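Local structure of putative acetyltransferase (4E2A) at residues K92-Y97 against F108-W113. The protein probably transfers acyl groups, such as the acetyl of acetyl-coenzyme A, to an acceptor that is not known, as a member of the GNAT family. Residues are numbered along the deposited sequence; the frame is centred on the assembly and turned at random.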
loop_
_atom_site.group_PDB
_atom_site.type_symbol
_atom_site.label_atom_id
_atom_site.label_comp_id
_atom_site.label_asym_id
_atom_site.label_seq_id
_atom_site.Cartn_x
_atom_site.Cartn_y
_atom_site.Cartn_z
ATOM N N LYS B 92 19.676 -0.258 11.976
ATOM C CA LYS B 92 21.017 -0.030 11.438
ATOM C C LYS B 92 21.024 0.356 9.958
ATOM O O LYS B 92 22.003 0.890 9.455
ATOM C CB LYS B 92 21.872 -1.287 11.615
ATOM C CG LYS B 92 21.731 -1.960 12.974
ATOM C CD LYS B 92 22.353 -1.126 14.091
ATOM C CE LYS B 92 23.876 -1.236 14.090
ATOM N NZ LYS B 92 24.466 -0.782 15.385
ATOM N N GLU B 93 19.939 0.062 9.252
ATOM C CA GLU B 93 19.891 0.354 7.825
ATOM C C GLU B 93 18.986 1.543 7.510
ATOM O O GLU B 93 18.387 1.616 6.437
ATOM C CB GLU B 93 19.467 -0.891 7.046
ATOM C CG GLU B 93 20.528 -2.013 7.093
ATOM C CD GLU B 93 20.212 -3.182 6.171
ATOM O OE1 GLU B 93 19.134 -3.803 6.331
ATOM O OE2 GLU B 93 21.052 -3.476 5.292
ATOM N N SER B 94 18.863 2.456 8.472
ATOM C CA SER B 94 18.054 3.657 8.279
ATOM C C SER B 94 18.612 4.802 9.108
ATOM O O SER B 94 19.206 4.583 10.159
ATOM C CB SER B 94 16.597 3.377 8.689
ATOM O OG SER B 94 15.806 4.553 8.602
ATOM N N GLU B 95 18.429 6.033 8.652
ATOM C CA GLU B 95 18.757 7.143 9.530
ATOM C C GLU B 95 17.662 8.178 9.570
ATOM O O GLU B 95 16.987 8.425 8.568
ATOM C CB GLU B 95 20.107 7.749 9.185
ATOM C CG GLU B 95 21.272 6.855 9.624
ATOM C CD GLU B 95 22.583 7.219 8.957
ATOM O OE1 GLU B 95 22.551 8.056 8.034
ATOM O OE2 GLU B 95 23.636 6.668 9.357
ATOM N N THR B 96 17.450 8.743 10.753
ATOM C CA THR B 96 16.542 9.873 10.874
ATOM C C THR B 96 17.299 11.120 11.350
ATOM O O THR B 96 18.047 11.070 12.345
ATOM C CB THR B 96 15.375 9.565 11.832
ATOM O OG1 THR B 96 14.664 8.410 11.374
ATOM C CG2 THR B 96 14.399 10.742 11.908
ATOM N N TYR B 97 17.063 12.233 10.657
ATOM C CA TYR B 97 17.736 13.504 10.948
ATOM C C TYR B 97 16.742 14.602 11.330
ATOM O O TYR B 97 15.608 14.622 10.838
ATOM C CB TYR B 97 18.529 13.990 9.726
ATOM C CG TYR B 97 19.662 13.076 9.313
ATOM C CD1 TYR B 97 20.941 13.264 9.814
ATOM C CD2 TYR B 97 19.446 12.024 8.419
ATOM C CE1 TYR B 97 21.968 12.444 9.460
ATOM C CE2 TYR B 97 20.482 11.178 8.055
ATOM C CZ TYR B 97 21.743 11.404 8.582
ATOM O OH TYR B 97 22.797 10.599 8.249
ATOM N N PHE B 108 12.310 17.183 9.721
ATOM C CA PHE B 108 12.980 15.890 9.819
ATOM C C PHE B 108 13.039 15.131 8.498
ATOM O O PHE B 108 12.294 15.414 7.546
ATOM C CB PHE B 108 12.379 15.052 10.960
ATOM C CG PHE B 108 11.036 14.465 10.639
ATOM C CD1 PHE B 108 10.937 13.170 10.131
ATOM C CD2 PHE B 108 9.880 15.206 10.821
ATOM C CE1 PHE B 108 9.700 12.620 9.823
ATOM C CE2 PHE B 108 8.620 14.666 10.513
ATOM C CZ PHE B 108 8.533 13.376 10.008
ATOM N N LEU B 109 13.941 14.147 8.462
ATOM C CA LEU B 109 14.313 13.472 7.244
ATOM C C LEU B 109 14.527 11.996 7.579
ATOM O O LEU B 109 15.259 11.688 8.512
ATOM C CB LEU B 109 15.612 14.080 6.671
ATOM C CG LEU B 109 16.358 13.175 5.679
ATOM C CD1 LEU B 109 15.556 13.003 4.386
ATOM C CD2 LEU B 109 17.826 13.648 5.408
ATOM N N LYS B 110 13.866 11.084 6.862
ATOM C CA LYS B 110 14.199 9.663 7.067
ATOM C C LYS B 110 14.721 9.027 5.792
ATOM O O LYS B 110 14.092 9.133 4.724
ATOM C CB LYS B 110 13.020 8.858 7.651
ATOM C CG LYS B 110 13.314 7.365 7.889
ATOM C CD LYS B 110 12.077 6.635 8.453
ATOM C CE LYS B 110 12.437 5.217 8.936
ATOM N NZ LYS B 110 12.348 4.158 7.870
ATOM N N VAL B 111 15.880 8.374 5.898
ATOM C CA VAL B 111 16.466 7.667 4.747
ATOM C C VAL B 111 16.677 6.167 5.020
ATOM O O VAL B 111 16.899 5.777 6.148
ATOM C CB VAL B 111 17.778 8.341 4.257
ATOM C CG1 VAL B 111 17.451 9.724 3.645
ATOM C CG2 VAL B 111 18.764 8.473 5.393
ATOM N N ASN B 112 16.569 5.333 3.986
ATOM C CA ASN B 112 16.707 3.891 4.146
ATOM C C ASN B 112 17.650 3.264 3.125
ATOM O O ASN B 112 17.800 3.766 2.009
ATOM C CB ASN B 112 15.360 3.170 3.993
ATOM C CG ASN B 112 14.243 3.793 4.798
ATOM O OD1 ASN B 112 13.143 3.988 4.279
ATOM N ND2 ASN B 112 14.492 4.065 6.066
ATOM N N TRP B 113 18.264 2.150 3.509
ATOM C CA TRP B 113 18.962 1.291 2.561
ATOM C C TRP B 113 18.887 -0.169 3.038
ATOM O O TRP B 113 18.328 -0.437 4.105
ATOM C CB TRP B 113 20.407 1.747 2.370
ATOM C CG TRP B 113 21.253 1.660 3.602
ATOM C CD1 TRP B 113 22.066 0.621 3.962
ATOM C CD2 TRP B 113 21.394 2.655 4.623
ATOM N NE1 TRP B 113 22.703 0.910 5.153
ATOM C CE2 TRP B 113 22.309 2.155 5.576
ATOM C CE3 TRP B 113 20.836 3.925 4.832
ATOM C CZ2 TRP B 113 22.663 2.869 6.725
ATOM C CZ3 TRP B 113 21.193 4.632 5.969
ATOM C CH2 TRP B 113 22.099 4.101 6.902
#
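Strands 94-101 and 104-113 form an antiparallel beta hairpin, and here E95 and Y97 face V111 and L109 as hydrogen-bonded pairs, each linked by two backbone bonds. At the open end W113 N adds a nearly straight bond (171°) to E93 O. The indole of W113 lies across the incoming chain: chi1 of 63° sets CG between backbone N and carbonyl carbon and folds the ring back over E93. Being wide and flat, it can cover the backbone of E93, whose CA makes a CH-pi contact 4.0 Å from the centroid of the five-membered ring, and still reach E95 with its rim. There CH2 meets E95 CD at 3.8 Å, with carboxylate and indole planes almost perpendicular (86°). E95 OE1 also accepts a bond from Y97 OH (2.6 Å), from above the carboxylate plane, which helps hold the phenol on the face of E95, Y97, L109 and V111. Y97 CD2 touches L109 CD2 at 3.8 Å, while V111 CG2 lies at the ring's edge. The other face carries S94, T96 and K110. Small S94 turns its hydroxyl across the strands to V111 O (3.0 Å); this carbonyl also accepts E95 N, the two donors arriving from opposite faces of its plane. K110 runs extended past S94 OG, bends at its last torsion and hydrogen-bonds Q129. Two such antiparallel strands, beside strand 125-133 and with helix 142-157 packed on the Y97/L109 side, belong to the GNAT-fold sheet.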